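Local coordinates for protein putative transcriptional regulator (Streptomyces coelicolor, PDB 2HXI) that probably binds cis-regulatory DNA as a transcriptional regulator of the TetR family, at residues Leu149-Asp152 / Glu153-Ala156. Sequence-based numbering, arbitrary orientation.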
ATOM      1  N   LEU B 149     -15.074 -16.171  14.797  1.00 20.88           N
ATOM      2  CA  LEU B 149     -15.009 -16.503  13.381  1.00 21.41           C
ATOM      3  C   LEU B 149     -14.661 -17.993  13.264  1.00 22.58           C
ATOM      4  O   LEU B 149     -13.895 -18.520  14.101  1.00 23.46           O
ATOM      5  CB  LEU B 149     -13.969 -15.629  12.695  1.00 20.63           C
ATOM      6  CG  LEU B 149     -14.392 -14.159  12.531  1.00 21.00           C
ATOM      7  CD1 LEU B 149     -13.198 -13.440  12.023  1.00 17.24           C
ATOM      8  CD2 LEU B 149     -15.530 -14.093  11.532  1.00 23.38           C
ATOM      9  N   PRO B 150     -15.285 -18.713  12.299  1.00 22.73           N
ATOM     10  CA  PRO B 150     -14.911 -20.137  12.230  1.00 23.02           C
ATOM     11  C   PRO B 150     -13.443 -20.374  11.862  1.00 23.51           C
ATOM     12  O   PRO B 150     -12.949 -19.683  10.960  1.00 20.97           O
ATOM     13  CB  PRO B 150     -15.780 -20.684  11.097  1.00 22.55           C
ATOM     14  CG  PRO B 150     -16.643 -19.617  10.623  1.00 24.90           C
ATOM     15  CD  PRO B 150     -16.306 -18.331  11.303  1.00 23.86           C
ATOM     16  N   ASP B 151     -12.770 -21.356  12.503  1.00 24.16           N
ATOM     17  CA  ASP B 151     -11.373 -21.718  12.189  1.00 25.34           C
ATOM     18  C   ASP B 151     -11.087 -21.906  10.743  1.00 24.79           C
ATOM     19  O   ASP B 151     -10.055 -21.464  10.213  1.00 24.41           O
ATOM     20  CB  ASP B 151     -10.980 -23.058  12.802  1.00 26.12           C
ATOM     21  CG  ASP B 151     -10.202 -22.918  14.055  1.00 25.29           C
ATOM     22  OD1 ASP B 151     -10.144 -21.815  14.705  1.00 21.86           O
ATOM     23  OD2 ASP B 151      -9.658 -23.938  14.417  1.00 23.86           O
ATOM     24  N   ASP B 152     -11.991 -22.607  10.072  1.00 25.22           N
ATOM     25  CA  ASP B 152     -11.785 -22.878   8.669  1.00 26.46           C
ATOM     26  C   ASP B 152     -11.550 -21.575   7.911  1.00 26.28           C
ATOM     27  O   ASP B 152     -10.796 -21.591   6.945  1.00 26.41           O
ATOM     28  CB  ASP B 152     -12.966 -23.593   8.054  1.00 28.50           C
ATOM     29  CG  ASP B 152     -14.308 -23.058   8.565  1.00 33.89           C
ATOM     30  OD1 ASP B 152     -14.724 -23.456   9.710  1.00 42.07           O
ATOM     31  OD2 ASP B 152     -14.947 -22.266   7.822  1.00 38.36           O
ATOM     32  N   GLU B 153     -12.173 -20.471   8.373  1.00 22.06           N
ATOM     33  CA  GLU B 153     -12.126 -19.174   7.649  1.00 21.89           C
ATOM     34  C   GLU B 153     -10.933 -18.300   8.071  1.00 19.55           C
ATOM     35  O   GLU B 153     -10.538 -17.371   7.344  1.00 19.40           O
ATOM     36  CB  GLU B 153     -13.383 -18.398   7.904  1.00 22.47           C
ATOM     37  CG  GLU B 153     -14.609 -18.905   7.204  1.00 26.53           C
ATOM     38  CD  GLU B 153     -15.785 -17.980   7.502  1.00 28.75           C
ATOM     39  OE1 GLU B 153     -15.583 -16.840   8.040  1.00 30.06           O
ATOM     40  OE2 GLU B 153     -16.912 -18.411   7.227  1.00 33.13           O
ATOM     41  N   ILE B 154     -10.356 -18.621   9.223  1.00 17.87           N
ATOM     42  CA  ILE B 154      -9.317 -17.765   9.812  1.00 16.49           C
ATOM     43  C   ILE B 154      -8.106 -17.476   8.928  1.00 17.71           C
ATOM     44  O   ILE B 154      -7.667 -16.292   8.803  1.00 17.24           O
ATOM     45  CB  ILE B 154      -9.016 -18.162  11.251  1.00 17.16           C
ATOM     46  CG1 ILE B 154     -10.219 -17.701  12.099  1.00 15.33           C
ATOM     47  CG2 ILE B 154      -7.666 -17.550  11.716  1.00 15.31           C
ATOM     48  CD1 ILE B 154     -10.205 -18.172  13.516  1.00 16.53           C
ATOM     49  N   PRO B 155      -7.539 -18.485   8.272  1.00 16.66           N
ATOM     50  CA  PRO B 155      -6.362 -18.150   7.402  1.00 18.55           C
ATOM     51  C   PRO B 155      -6.706 -17.119   6.316  1.00 19.61           C
ATOM     52  O   PRO B 155      -5.896 -16.182   6.049  1.00 20.93           O
ATOM     53  CB  PRO B 155      -5.982 -19.526   6.786  1.00 19.19           C
ATOM     54  CG  PRO B 155      -6.403 -20.518   7.895  1.00 20.13           C
ATOM     55  CD  PRO B 155      -7.787 -19.943   8.326  1.00 19.03           C
ATOM     56  N   ALA B 156      -7.889 -17.246   5.685  1.00 18.87           N
ATOM     57  CA  ALA B 156      -8.249 -16.275   4.652  1.00 20.96           C
ATOM     58  C   ALA B 156      -8.475 -14.878   5.265  1.00 20.06           C
ATOM     59  O   ALA B 156      -8.040 -13.889   4.718  1.00 19.94           O
ATOM     60  CB  ALA B 156      -9.472 -16.721   3.907  1.00 21.38           C
TER
HETATM   61  O   HOH W   1      -9.316 -19.830   5.265  1.00 24.76           O
HETATM   62  O   HOH W   2     -17.500 -20.795   7.309  1.00 54.61           O
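The extended side chain of E153 crosses P150 obliquely, its carboxylate meeting the CG-CD edge of the ring (E153 CD to P150 CG 3.6 Å), just where the loop enters helix 154-173. With CG beside the backbone N (chi1 -74°), the carboxylate reaches the proline, while E153 OE1 forms a salt bridge with R157 NE. D152 runs alongside, pointing the same way; its carboxylate plane stands 87° from that of E153, and a water bridges D152 OD2 and E153 OE2, 4.4 Å apart, probably easing the repulsion between the two acids. A lysine in place of E153 would probably lose this water bridge and leave R157 without its acidic mate. E153 N donates to P150 O (2.8 Å) and I154 N to D151 O (3.0 Å), winding the chain into a turn. P155 CD rests 3.3 Å from D151 O; near a helix start, proline's missing N-H costs little. A second water links D152 O to A156 N. I154 CD1 extends to D151 OD1 (3.8 Å), and D151 OD2 forms a salt bridge with R145 NH2. Within this tetracycline repressor-like C-terminal domain, L149 of the loop packs on L144, and I154 on L141, L144 and R145, all of helix 131-146, while F208 of the second subunit covers D151, I154 and P155.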